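Protease/Reverse transcriptase/ribonuclease H (Eastern chimpanzee simian foamy virus, PDB 7KSF) combines protease, reverse transcriptase and ribonuclease H regions in one viral chain, copying RNA into DNA, degrading RNA of RNA-DNA hybrids and probably processing viral polyproteins. Local coordinates at residues E589-T594 and A617-E622; D595-K600 and L734-A739; A610-V615 and W629-G634; T637-E642 and T664-V669; A641-V646 and S697-I702. The protein carries 1 engineered substitution. One frame throughout, in Å; residues are numbered along the deposited sequence.

Contact 1 of 5, residues E589-T594 and A617-E622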
# COMPACT_ATOMS: atom_id res chain seq x y z
N GLU A 589 9.66 -14.99 -15.28
CA GLU A 589 10.45 -14.12 -16.15
C GLU A 589 11.86 -14.65 -16.33
O GLU A 589 12.44 -14.49 -17.41
CB GLU A 589 10.49 -12.70 -15.57
CG GLU A 589 11.20 -11.70 -16.45
CD GLU A 589 11.33 -10.34 -15.80
OE1 GLU A 589 11.05 -10.24 -14.59
OE2 GLU A 589 11.71 -9.38 -16.49
N GLY A 590 12.42 -15.29 -15.31
CA GLY A 590 13.76 -15.84 -15.40
C GLY A 590 13.88 -17.23 -14.82
O GLY A 590 13.26 -17.54 -13.80
N VAL A 591 14.68 -18.08 -15.46
CA VAL A 591 14.93 -19.44 -15.00
C VAL A 591 16.43 -19.62 -14.83
O VAL A 591 17.20 -19.31 -15.75
CB VAL A 591 14.36 -20.48 -15.99
CG1 VAL A 591 14.72 -21.89 -15.55
CG2 VAL A 591 12.85 -20.33 -16.11
N PHE A 592 16.84 -20.10 -13.66
CA PHE A 592 18.25 -20.26 -13.32
C PHE A 592 18.53 -21.72 -13.05
O PHE A 592 18.04 -22.29 -12.07
CB PHE A 592 18.61 -19.39 -12.11
CG PHE A 592 18.87 -17.96 -12.45
CD1 PHE A 592 20.15 -17.51 -12.71
CD2 PHE A 592 17.82 -17.05 -12.51
CE1 PHE A 592 20.40 -16.19 -13.02
CE2 PHE A 592 18.06 -15.72 -12.82
CZ PHE A 592 19.35 -15.29 -13.08
N TYR A 593 19.33 -22.34 -13.92
CA TYR A 593 19.79 -23.71 -13.70
C TYR A 593 21.16 -23.67 -13.03
O TYR A 593 22.04 -22.91 -13.46
CB TYR A 593 19.88 -24.47 -15.03
CG TYR A 593 18.58 -24.56 -15.79
CD1 TYR A 593 17.62 -25.51 -15.47
CD2 TYR A 593 18.32 -23.69 -16.84
CE1 TYR A 593 16.43 -25.59 -16.16
CE2 TYR A 593 17.13 -23.76 -17.54
CZ TYR A 593 16.19 -24.71 -17.20
OH TYR A 593 15.01 -24.79 -17.90
N THR A 594 21.32 -24.47 -11.98
CA THR A 594 22.58 -24.52 -11.25
C THR A 594 23.04 -25.97 -11.11
O THR A 594 22.26 -26.91 -11.27
CB THR A 594 22.46 -23.89 -9.86
OG1 THR A 594 21.50 -24.61 -9.08
CG2 THR A 594 22.05 -22.43 -9.96
N ALA A 617 18.02 -18.68 -18.21
CA ALA A 617 17.13 -19.06 -19.30
C ALA A 617 15.81 -18.33 -19.17
O ALA A 617 15.30 -18.11 -18.07
CB ALA A 617 16.89 -20.58 -19.30
N THR A 618 15.25 -17.95 -20.32
CA THR A 618 13.95 -17.29 -20.39
C THR A 618 13.03 -18.11 -21.28
O THR A 618 13.41 -18.50 -22.38
CB THR A 618 14.08 -15.86 -20.94
OG1 THR A 618 14.66 -15.90 -22.25
CG2 THR A 618 14.96 -15.02 -20.02
N TYR A 619 11.81 -18.36 -20.79
CA TYR A 619 10.82 -19.15 -21.51
C TYR A 619 9.65 -18.31 -22.00
O TYR A 619 8.64 -18.87 -22.44
CB TYR A 619 10.30 -20.29 -20.63
CG TYR A 619 11.28 -21.42 -20.42
CD1 TYR A 619 12.29 -21.31 -19.47
CD2 TYR A 619 11.18 -22.59 -21.15
CE1 TYR A 619 13.18 -22.35 -19.27
CE2 TYR A 619 12.06 -23.63 -20.95
CZ TYR A 619 13.06 -23.50 -20.01
OH TYR A 619 13.95 -24.54 -19.82
N LYS A 620 9.75 -16.97 -21.94
CA LYS A 620 8.60 -16.15 -22.33
C LYS A 620 8.33 -16.34 -23.82
O LYS A 620 7.25 -16.86 -24.16
CB LYS A 620 8.82 -14.70 -21.87
CG LYS A 620 7.67 -13.76 -22.20
CD LYS A 620 7.95 -12.35 -21.70
CE LYS A 620 6.80 -11.40 -22.03
NZ LYS A 620 7.08 -10.02 -21.53
N PRO A 621 9.23 -15.98 -24.75
CA PRO A 621 9.00 -16.36 -26.15
C PRO A 621 9.26 -17.78 -26.64
O PRO A 621 8.38 -18.42 -27.22
CB PRO A 621 9.97 -15.44 -26.91
CG PRO A 621 11.13 -15.29 -25.99
CD PRO A 621 10.63 -15.48 -24.57
N GLU A 622 10.48 -18.28 -26.41
CA GLU A 622 10.85 -19.67 -26.58
C GLU A 622 11.96 -20.00 -25.58
O GLU A 622 12.42 -19.13 -24.84
CB GLU A 622 11.29 -19.96 -28.02
CG GLU A 622 10.22 -19.74 -29.08
CD GLU A 622 10.75 -19.94 -30.49
OE1 GLU A 622 11.95 -20.24 -30.64
OE2 GLU A 622 9.96 -19.79 -31.45
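Val591 and Ala617 are joined by a pair of backbone hydrogen bonds, the polar part of this contact. Val591 N gives to Ala617 O at 2.7 Å, and Ala617 N returns a bond of 2.7 Å to Val591 O. The return bond is the straighter of the two, 171° at the hydrogen, against 142° for the first. Together they make an antiparallel hydrogen-bonded pair, with both side chains on the same face of the sheet. This is where the first strand of the RNase H domain, 590-597, meets the last residues of strand 610-618; beyond Thr618 the chain leaves the strand and turns. Strand 660-664 flanks 590-597 on its other side, with backbone hydrogen bonds linking Gly590 and Phe592 to it, so 590-597 is an inner strand of the five-stranded mixed sheet.

The rest is mostly apolar. Val591 CB lies 4.2 Å from Ala617 CB. With CG2 set beside its own backbone N and CG1 anti to it (chi1 176°), Val591 turns CG2 to Tyr619 CD1, 3.5 Å away, the two side chains crossing at about a right angle. Ala617 CB sits at the edge of the Tyr593 ring, 3.6 Å from Tyr593 CE2 and near the ring plane. Tyr593 and Tyr619 reach for each other from opposite directions, but their hydroxyls are modelled too close together for any bond to be read from them. At the strand end, Thr618 adds a lighter touch, its CG2 3.7 Å from Glu589 O. Outside the pair, Tyr593 also packs on Asn732 and Ala735 of helix 727-744, and Tyr619 on Ile727 of the same helix.

Contact 2 of 5, residues D595-K600 and L734-A739. With CA (calcium ion), chain B.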
# COMPACT_ATOMS: atom_id res chain seq x y z
N ASP A 595 24.32 -26.11 -10.80
CA ASP A 595 24.95 -27.41 -10.59
C ASP A 595 26.34 -27.18 -10.02
O ASP A 595 26.83 -26.04 -9.96
CB ASP A 595 25.01 -28.22 -11.89
CG ASP A 595 25.38 -29.67 -11.66
OD1 ASP A 595 26.59 -29.97 -11.60
OD2 ASP A 595 24.47 -30.50 -11.54
N GLY A 596 26.98 -28.27 -9.59
CA GLY A 596 28.32 -28.21 -9.05
C GLY A 596 28.97 -29.57 -8.94
O GLY A 596 28.34 -30.54 -8.49
N SER A 597 30.23 -29.66 -9.33
CA SER A 597 30.97 -30.91 -9.35
C SER A 597 32.25 -30.76 -8.54
O SER A 597 32.66 -29.65 -8.20
CB SER A 597 31.28 -31.34 -10.79
OG SER A 597 30.11 -31.33 -11.58
N ALA A 598 32.86 -31.90 -8.23
CA ALA A 598 34.11 -31.90 -7.46
C ALA A 598 34.80 -33.25 -7.69
O ALA A 598 34.49 -34.24 -7.03
CB ALA A 598 33.86 -31.65 -5.99
N ILE A 599 35.74 -33.26 -8.63
CA ILE A 599 36.57 -34.43 -8.88
C ILE A 599 37.71 -34.42 -7.87
O ILE A 599 37.81 -33.52 -7.04
CB ILE A 599 37.11 -34.44 -10.33
CG1 ILE A 599 37.87 -33.14 -10.63
CG2 ILE A 599 35.99 -34.66 -11.32
CD1 ILE A 599 38.39 -33.04 -12.04
N LYS A 600 38.57 -35.43 -7.94
CA LYS A 600 39.71 -35.51 -7.04
C LYS A 600 40.80 -34.55 -7.50
O LYS A 600 41.12 -34.49 -8.70
CB LYS A 600 40.25 -36.94 -6.98
CG LYS A 600 39.21 -37.95 -6.54
CD LYS A 600 39.78 -39.36 -6.48
CE LYS A 600 38.73 -40.34 -5.98
NZ LYS A 600 39.26 -41.73 -5.89
N LEU A 734 22.51 -28.53 -19.38
CA LEU A 734 23.53 -27.56 -19.77
C LEU A 734 24.25 -27.00 -18.56
O LEU A 734 25.47 -26.78 -18.61
CB LEU A 734 22.88 -26.44 -20.58
CG LEU A 734 23.81 -25.31 -21.02
CD1 LEU A 734 24.95 -25.87 -21.85
CD2 LEU A 734 23.02 -24.28 -21.81
N ALA A 735 23.53 -26.77 -17.46
CA ALA A 735 24.15 -26.23 -16.26
C ALA A 735 25.12 -27.24 -15.65
O ALA A 735 26.19 -26.86 -15.15
CB ALA A 735 23.09 -25.84 -15.24
N ASP A 736 24.77 -28.52 -15.66
CA ASP A 736 25.69 -29.55 -15.18
C ASP A 736 26.93 -29.62 -16.05
O ASP A 736 28.03 -29.90 -15.54
CB ASP A 736 24.99 -30.91 -15.12
CG ASP A 736 25.65 -31.87 -14.14
OD1 ASP A 736 26.86 -31.72 -13.87
OD2 ASP A 736 24.95 -32.77 -13.63
N LYS A 737 26.79 -29.37 -17.35
CA LYS A 737 27.95 -29.32 -18.22
C LYS A 737 28.89 -28.19 -17.81
O LYS A 737 30.11 -28.38 -17.74
CB LYS A 737 27.51 -29.16 -19.68
CG LYS A 737 28.66 -29.00 -20.66
CD LYS A 737 28.15 -28.81 -22.08
CE LYS A 737 29.31 -28.70 -23.07
NZ LYS A 737 28.84 -28.55 -24.47
N LEU A 738 28.33 -27.01 -17.53
CA LEU A 738 29.16 -25.89 -17.13
C LEU A 738 29.82 -26.13 -15.78
O LEU A 738 30.99 -25.81 -15.59
CB LEU A 738 28.33 -24.60 -17.09
CG LEU A 738 27.76 -24.15 -18.44
CD1 LEU A 738 26.94 -22.90 -18.26
CD2 LEU A 738 28.87 -23.93 -19.45
N ALA A 739 29.07 -26.70 -14.82
CA ALA A 739 29.66 -27.01 -13.52
C ALA A 739 30.81 -28.00 -13.67
O ALA A 739 31.83 -27.87 -12.99
CB ALA A 739 28.60 -27.55 -12.58
CA CA B . 26.76 -31.10 -8.80
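Asp595, more deeply engaged than any other residue here, meets helix 727-744 at Asp736 and Ala739. Its CG stands anti to the backbone N (chi1 -168°), which carries the carboxylate off the strand toward the helix. Asp736 CG is likewise anti to its N, and the two side chains cross obliquely with their carboxylate planes 33° apart. The oxygens face each other in pairs: Asp595 OD1 is 2.9 Å from Asp736 OD1, and Asp595 OD2 is 3.1 Å from Asp736 OD2. Both pairs are acceptor against acceptor, so nothing is bonded across them; such a cluster of carboxylates is consistent with a metal-binding site. The calcium ion is indeed close by, held by Gly596 O and by Glu642, while Asp595 OD1 stays 3.0 Å from the calcium without being a ligand in the model.

Ala739, one turn further along the helix, packs its methyl group against the strand. Its CB lies 3.3 Å from Asp595 OD1 and 3.5 Å from Gly596 N, a small methyl that lets helix and strand approach to 6.6 Å between the axes of their short segments, which run 34° apart. Ser597 borders this patch, its OG 4.0 Å from Asp736 OD1, and makes a weak hydrogen bond to Thr740.

The placement of Asp595 and Asp736 is consistent with two of the four acidic positions of the RNase H family. Within the fold, helix 727-744 lies along strand 590-597, also touching Val615 of strand 610-618 through Ala735 and Leu738, while Asp595 reaches Glu642 of helix 638-654 as well.

Contact 3 of 5, residues A610-V615 and W629-G634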
# COMPACT_ATOMS: atom_id res chain seq x y z
N ALA A 610 36.66 -27.92 -6.95
CA ALA A 610 35.23 -27.74 -7.19
C ALA A 610 34.99 -26.86 -8.40
O ALA A 610 35.87 -26.10 -8.84
CB ALA A 610 34.53 -27.13 -5.97
N GLY A 611 33.78 -26.96 -8.95
CA GLY A 611 33.36 -26.16 -10.08
C GLY A 611 31.85 -26.13 -10.22
O GLY A 611 31.21 -27.19 -10.31
N MET A 612 31.27 -24.94 -10.25
CA MET A 612 29.83 -24.75 -10.32
C MET A 612 29.44 -24.18 -11.67
O MET A 612 30.27 -23.66 -12.42
CB MET A 612 29.35 -23.83 -9.19
CG MET A 612 29.83 -22.40 -9.30
SD MET A 612 29.44 -21.43 -7.83
CE MET A 612 29.90 -19.78 -8.37
N GLY A 613 28.15 -24.29 -11.98
CA GLY A 613 27.64 -23.80 -13.25
C GLY A 613 26.30 -23.11 -13.11
O GLY A 613 25.43 -23.59 -12.38
N ILE A 614 26.12 -21.99 -13.81
CA ILE A 614 24.90 -21.19 -13.72
C ILE A 614 24.44 -20.86 -15.13
O ILE A 614 25.24 -20.49 -15.99
CB ILE A 614 25.13 -19.90 -12.90
CG1 ILE A 614 25.55 -20.23 -11.46
CG2 ILE A 614 23.87 -19.04 -12.90
CD1 ILE A 614 27.05 -20.30 -11.24
N VAL A 615 23.13 -20.99 -15.36
CA VAL A 615 22.52 -20.72 -16.66
C VAL A 615 21.30 -19.83 -16.44
O VAL A 615 20.44 -20.14 -15.61
CB VAL A 615 22.12 -22.01 -17.39
CG1 VAL A 615 21.40 -21.69 -18.69
CG2 VAL A 615 23.34 -22.88 -17.65
N TRP A 629 27.72 -19.38 -17.28
CA TRP A 629 28.77 -19.16 -16.31
C TRP A 629 29.38 -20.49 -15.90
O TRP A 629 28.66 -21.46 -15.65
CB TRP A 629 28.24 -18.42 -15.07
CG TRP A 629 27.84 -16.99 -15.34
CD1 TRP A 629 28.67 -15.91 -15.40
CD2 TRP A 629 26.52 -16.50 -15.58
NE1 TRP A 629 27.95 -14.77 -15.66
CE2 TRP A 629 26.62 -15.11 -15.78
CE3 TRP A 629 25.26 -17.10 -15.65
CZ2 TRP A 629 25.51 -14.31 -16.04
CZ3 TRP A 629 24.16 -16.30 -15.91
CH2 TRP A 629 24.29 -14.92 -16.10
N SER A 630 30.71 -20.53 -15.83
CA SER A 630 31.46 -21.74 -15.47
C SER A 630 32.64 -21.32 -14.61
O SER A 630 33.60 -20.73 -15.11
CB SER A 630 31.94 -22.48 -16.72
OG SER A 630 32.94 -23.43 -16.40
N ILE A 631 32.58 -21.62 -13.31
CA ILE A 631 33.55 -21.09 -12.36
C ILE A 631 34.19 -22.20 -11.54
O ILE A 631 33.47 -23.05 -10.98
CB ILE A 631 32.90 -20.05 -11.44
CG1 ILE A 631 32.24 -18.94 -12.26
CG2 ILE A 631 33.93 -19.47 -10.48
CD1 ILE A 631 31.55 -17.89 -11.42
N PRO A 632 35.52 -22.26 -11.43
CA PRO A 632 36.15 -23.18 -10.48
C PRO A 632 36.21 -22.58 -9.09
O PRO A 632 36.46 -21.38 -8.91
CB PRO A 632 37.55 -23.39 -11.07
CG PRO A 632 37.84 -22.12 -11.76
CD PRO A 632 36.52 -21.60 -12.30
N LEU A 633 36.01 -23.43 -8.08
CA LEU A 633 35.88 -22.99 -6.70
C LEU A 633 36.98 -23.52 -5.79
O LEU A 633 36.93 -23.28 -4.58
CB LEU A 633 34.50 -23.41 -6.16
CG LEU A 633 33.26 -22.78 -6.79
CD1 LEU A 633 31.99 -23.48 -6.31
CD2 LEU A 633 33.18 -21.29 -6.50
N GLY A 634 37.97 -24.22 -6.33
CA GLY A 634 39.02 -24.73 -5.47
C GLY A 634 38.55 -25.92 -4.65
O GLY A 634 37.52 -26.55 -4.94
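Met612 meets Ile631 and Leu633 because its CG is placed between the backbone N and the carbonyl carbon (chi1 67°), with the chain extended from there to the methyl group. CE thus ends 3.9 Å from Ile631 CD1, the two side chains lying next to each other and pointing the same way. Leu633 comes at about a right angle to this chain and sets CD1 3.6 Å from Met612 SD. At the other end, Trp629 has CG beside its backbone N (chi1 -68°), which turns the CE3 edge of the indole toward the partner strand: Trp629 CE3 is 3.6 Å from Ile614 CG2, and the Ile614 carbonyl group lies at the edge of the ring, near its plane. Ala610 CB closes the row against Leu633 CB at 3.7 Å.

Underneath, the backbones alternate. Met612 with Ile631 and Ile614 with Trp629 are antiparallel hydrogen-bonded pairs: Met612 N reaches Ile631 O at 3.0 Å and Ile631 N reaches Met612 O at 3.2 Å, while of the second pair the bond from Trp629 N is weak. Leu633 N gives a straight bond to Ala610 O, 2.8 Å, though from well above the carbonyl plane. Between these pairs Gly611 and Gly613 sit opposite Pro632 and Ser630 as non-hydrogen-bonded pairs, and Gly611 CA makes a CH contact to Ile631 O.

Met612 also packs on Ala644 and Ala645 of helix 638-654, and Ser630 OG is hydrogen-bonded to Leu738 O of helix 727-744. Here, then, is the beta hairpin 610-618/624-634, which with strand 590-597 makes the antiparallel part of the RNase H sheet; 624-634 is one of its two edge strands.

Contact 4 of 5, residues T637-E642 and T664-V669. With CA (calcium ion), chain B.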
# COMPACT_ATOMS: atom_id res chain seq x y z
N THR A 637 33.41 -28.83 -1.20
CA THR A 637 32.48 -29.95 -1.34
C THR A 637 31.76 -29.87 -2.68
O THR A 637 31.48 -28.78 -3.19
CB THR A 637 31.46 -29.94 -0.20
OG1 THR A 637 32.15 -29.90 1.06
CG2 THR A 637 30.57 -31.16 -0.24
N ALA A 638 31.48 -31.04 -3.27
CA ALA A 638 30.67 -31.08 -4.48
C ALA A 638 29.30 -30.46 -4.23
O ALA A 638 28.76 -29.76 -5.09
CB ALA A 638 30.52 -32.52 -4.97
N GLN A 639 28.73 -30.70 -3.05
CA GLN A 639 27.48 -30.04 -2.69
C GLN A 639 27.71 -28.56 -2.40
O GLN A 639 26.83 -27.74 -2.69
CB GLN A 639 26.85 -30.75 -1.49
CG GLN A 639 27.09 -32.27 -1.47
CD GLN A 639 26.29 -33.04 -2.52
OE1 GLN A 639 26.15 -32.61 -3.66
NE2 GLN A 639 25.77 -34.20 -2.12
N MET A 640 28.87 -28.21 -1.85
CA MET A 640 29.22 -26.79 -1.72
C MET A 640 29.27 -26.13 -3.09
O MET A 640 28.79 -25.00 -3.26
CB MET A 640 30.57 -26.64 -1.01
CG MET A 640 30.71 -25.39 -0.15
SD MET A 640 30.61 -23.84 -1.07
CE MET A 640 31.91 -24.09 -2.29
N ALA A 641 29.85 -26.82 -4.08
CA ALA A 641 29.78 -26.33 -5.45
C ALA A 641 28.33 -26.21 -5.92
O ALA A 641 27.99 -25.31 -6.69
CB ALA A 641 30.57 -27.25 -6.38
N GLU A 642 27.46 -27.11 -5.46
CA GLU A 642 26.04 -26.97 -5.71
C GLU A 642 25.36 -26.03 -4.73
O GLU A 642 24.25 -25.56 -4.99
CB GLU A 642 25.36 -28.35 -5.68
CG GLU A 642 25.86 -29.28 -6.77
CD GLU A 642 25.21 -30.65 -6.73
OE1 GLU A 642 24.90 -31.12 -5.62
OE2 GLU A 642 25.01 -31.24 -7.81
N THR A 664 18.25 -26.52 -8.48
CA THR A 664 19.46 -27.17 -7.99
C THR A 664 19.41 -28.66 -8.28
O THR A 664 18.38 -29.31 -8.07
CB THR A 664 19.63 -26.96 -6.48
OG1 THR A 664 19.29 -25.62 -6.14
CG2 THR A 664 21.06 -27.24 -6.07
N ASP A 665 20.53 -29.20 -8.78
CA ASP A 665 20.64 -30.65 -8.91
C ASP A 665 20.68 -31.33 -7.55
O ASP A 665 20.30 -32.50 -7.44
CB ASP A 665 21.88 -31.00 -9.73
CG ASP A 665 22.03 -32.48 -9.96
OD1 ASP A 665 21.00 -33.17 -10.10
OD2 ASP A 665 23.18 -32.96 -10.00
N SER A 666 21.13 -30.62 -6.52
CA SER A 666 21.24 -31.20 -5.19
C SER A 666 19.88 -31.25 -4.51
O SER A 666 19.06 -30.34 -4.65
CB SER A 666 22.21 -30.38 -4.33
OG SER A 666 22.30 -30.90 -3.02
N PHE A 667 19.65 -32.33 -3.76
CA PHE A 667 18.45 -32.42 -2.94
C PHE A 667 18.56 -31.55 -1.69
O PHE A 667 17.58 -30.91 -1.29
CB PHE A 667 18.19 -33.88 -2.54
CG PHE A 667 19.19 -34.42 -1.56
CD1 PHE A 667 18.86 -34.53 -0.21
CD2 PHE A 667 20.45 -34.82 -1.97
CE1 PHE A 667 19.78 -35.03 0.70
CE2 PHE A 667 21.37 -35.32 -1.06
CZ PHE A 667 21.03 -35.42 0.27
N TYR A 668 19.75 -31.51 -1.08
CA TYR A 668 19.91 -30.83 0.20
C TYR A 668 19.72 -29.32 0.07
O TYR A 668 19.23 -28.68 1.01
CB TYR A 668 21.29 -31.13 0.78
CG TYR A 668 21.57 -30.45 2.10
CD1 TYR A 668 21.10 -30.98 3.29
CD2 TYR A 668 22.31 -29.27 2.15
CE1 TYR A 668 21.35 -30.36 4.50
CE2 TYR A 668 22.56 -28.64 3.35
CZ TYR A 668 22.08 -29.19 4.53
OH TYR A 668 22.33 -28.57 5.73
N VAL A 669 20.08 -28.74 -1.07
CA VAL A 669 19.99 -27.30 -1.23
C VAL A 669 18.53 -26.86 -1.29
O VAL A 669 18.10 -25.97 -0.54
CB VAL A 669 20.77 -26.85 -2.47
CG1 VAL A 669 20.66 -25.34 -2.65
CG2 VAL A 669 22.22 -27.27 -2.37
CA CA B . 26.76 -31.10 -8.80
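At the calcium site of the RNase H domain, Glu642 faces Asp665 and Ser666. Its OE2 binds the calcium ion at 2.0 Å and lies 3.3 Å from Asp665 OD2. The latter pair is acceptor against acceptor, and the two carboxylates are turned almost square to each other, their planes 84° apart. Glu642 gets there with CG beside its backbone N (chi1 -63°) and the chain extended beyond, which reaches out from the helix toward the metal. Gly596 O completes the pair of protein ligands.

Glu642 lies in the first turns of helix 638-654, while Asp665 follows directly on strand 660-664, ahead of helix 667-683. In the RNase H fold acidic residues at just these places, together with Asp595 of the first strand, gather round the metals, so Glu642 and Asp665 probably correspond to two of the four family carboxylates. Asp665 OD2 also comes close to Asp595 OD2.

The other oxygen of Glu642, OE1, lies against Ser666 CB, with the hydroxyl Ser666 OG farther off at 3.7 Å and no bond between them. That hydroxyl accepts a weak bond from Tyr668 N, 3.3 Å, so the serine that borders the glutamate also occupies the N-cap of helix 667-683, with a weak capping bond. Elsewhere the contact sets apolar groups against backbone: Thr664 CG2 stands 3.8 Å from Glu642 O, and Val669 CG2 reaches the same carbonyl oxygen at 3.7 Å. Val669 packs further on Ile643 and Val646 of helix 638-654, and Thr664 on Thr594 of strand 590-597.

Contact 5 of 5, residues A641-V646 and S697-I702. With CA (calcium ion), chain B.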
# COMPACT_ATOMS: atom_id res chain seq x y z
N ALA A 641 29.85 -26.82 -4.08
CA ALA A 641 29.78 -26.33 -5.45
C ALA A 641 28.33 -26.21 -5.92
O ALA A 641 27.99 -25.31 -6.69
CB ALA A 641 30.57 -27.25 -6.38
N GLU A 642 27.46 -27.11 -5.46
CA GLU A 642 26.04 -26.97 -5.71
C GLU A 642 25.36 -26.03 -4.73
O GLU A 642 24.25 -25.56 -4.99
CB GLU A 642 25.36 -28.35 -5.68
CG GLU A 642 25.86 -29.28 -6.77
CD GLU A 642 25.21 -30.65 -6.73
OE1 GLU A 642 24.90 -31.12 -5.62
OE2 GLU A 642 25.01 -31.24 -7.81
N ILE A 643 26.02 -25.74 -3.60
CA ILE A 643 25.52 -24.72 -2.68
C ILE A 643 25.87 -23.32 -3.17
O ILE A 643 25.01 -22.45 -3.28
CB ILE A 643 26.06 -24.97 -1.26
CG1 ILE A 643 25.28 -26.08 -0.56
CG2 ILE A 643 26.02 -23.69 -0.43
CD1 ILE A 643 25.76 -26.36 0.85
N ALA A 644 27.15 -23.09 -3.49
CA ALA A 644 27.56 -21.78 -3.98
C ALA A 644 26.99 -21.48 -5.36
O ALA A 644 26.99 -20.32 -5.77
CB ALA A 644 29.08 -21.68 -4.01
N ALA A 645 26.51 -22.50 -6.08
CA ALA A 645 25.97 -22.27 -7.41
C ALA A 645 24.69 -21.45 -7.37
O ALA A 645 24.38 -20.74 -8.33
CB ALA A 645 25.73 -23.60 -8.12
N VAL A 646 23.94 -21.53 -6.28
CA VAL A 646 22.68 -20.80 -6.20
C VAL A 646 22.86 -19.43 -5.55
O VAL A 646 22.10 -18.51 -5.84
CB VAL A 646 21.62 -21.64 -5.46
CG1 VAL A 646 21.47 -23.00 -6.14
CG2 VAL A 646 21.98 -21.82 -4.00
N SER A 697 28.50 -18.41 6.55
CA SER A 697 28.42 -17.18 5.76
C SER A 697 27.70 -17.40 4.44
O SER A 697 27.02 -16.50 3.95
CB SER A 697 29.83 -16.63 5.51
OG SER A 697 30.62 -17.59 4.82
N LYS A 698 27.82 -18.60 3.87
CA LYS A 698 27.13 -18.88 2.61
C LYS A 698 25.62 -18.93 2.81
O LYS A 698 24.87 -18.41 1.97
CB LYS A 698 27.65 -20.18 2.01
CG LYS A 698 29.02 -20.06 1.37
CD LYS A 698 28.98 -19.13 0.18
CE LYS A 698 30.31 -19.10 -0.55
NZ LYS A 698 30.27 -18.21 -1.74
N TRP A 699 25.16 -19.53 3.90
CA TRP A 699 23.72 -19.63 4.13
C TRP A 699 23.11 -18.27 4.45
O TRP A 699 22.03 -17.94 3.96
CB TRP A 699 23.42 -20.63 5.24
CG TRP A 699 23.74 -22.04 4.87
CD1 TRP A 699 24.89 -22.72 5.15
CD2 TRP A 699 22.90 -22.96 4.14
NE1 TRP A 699 24.82 -24.00 4.65
CE2 TRP A 699 23.61 -24.17 4.02
CE3 TRP A 699 21.62 -22.86 3.58
CZ2 TRP A 699 23.09 -25.28 3.37
CZ3 TRP A 699 21.10 -23.97 2.93
CH2 TRP A 699 21.84 -25.16 2.83
N LYS A 700 23.79 -17.47 5.28
CA LYS A 700 23.29 -16.14 5.59
C LYS A 700 23.11 -15.31 4.32
O LYS A 700 22.08 -14.65 4.14
CB LYS A 700 24.25 -15.43 6.55
CG LYS A 700 24.38 -16.09 7.91
CD LYS A 700 25.34 -15.31 8.80
CE LYS A 700 25.24 -15.75 10.25
NZ LYS A 700 26.30 -15.10 11.06
N SER A 701 24.09 -15.37 3.42
CA SER A 701 24.03 -14.58 2.19
C SER A 701 22.82 -14.96 1.35
O SER A 701 22.21 -14.10 0.70
CB SER A 701 25.32 -14.74 1.39
OG SER A 701 25.28 -13.98 0.20
N ILE A 702 22.46 -16.24 1.33
CA ILE A 702 21.26 -16.67 0.62
C ILE A 702 20.01 -16.16 1.33
O ILE A 702 19.04 -15.74 0.69
CB ILE A 702 21.24 -18.20 0.46
CG1 ILE A 702 22.55 -18.68 -0.16
CG2 ILE A 702 20.07 -18.63 -0.39
CD1 ILE A 702 22.70 -20.19 -0.18
CA CA B . 26.76 -31.10 -8.80
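Ile643 is the first residue along 641-646 to touch the second helix, and it does so with the end of its longer branch. CG1 is beside the backbone N (chi1 -79°) and the chain is extended from there (chi2 -180°), which brings Ile643 CD1 to 3.8 Å from Trp699 CZ2 on the six-membered ring of the indole. The two side chains cross at about a right angle. Trp699 also packs on Ser672 of helix 667-683, and its ring meets that of His695.

Next comes Ala644, whose CB has Lys698 NZ 4.3 Å away. This is only passing proximity: the lysine runs by the methyl group to a salt bridge with Glu647, one turn of helix past Ile643, so its charge is answered on the same helix it leans against.

Helix 638-654 lies on the RNase H sheet, and helix 694-708 packs on the side of it away from the sheet. Their short segments run roughly alongside, 30° apart in direction, with axes 10.3 Å from each other, a spacing that leaves room for large side chains between them.

Val646 closes the contact. Its CG2 is 4.2 Å from Ile702 CD1, and that same isoleucine methyl approaches Ile643 O at 4.5 Å, one turn back. Val646 also packs against Val669 of helix 667-683 and, through CG1, against Thr594 of strand 590-597.

Overall arrangement
All five contacts belong to the RNase H domain. Contacts 1 and 3 are sheet pairings on either end of strand 610-618, with backbone hydrogen bonds as their main polar element; contact 1 is buried, while contact 3, on an edge strand, is only partly so. Contacts 2 and 4 bring carboxylates together near one calcium ion, which is bound by Gly596 O in contact 2 and Glu642 in contact 4. Contact 5 is a buried, mostly apolar helix pair that shares Ala641 and Glu642 with contact 4. Helix 638-654 thus serves both, polar toward the metal and apolar toward helix 694-708, while strand 590-597 joins contacts 1 and 2.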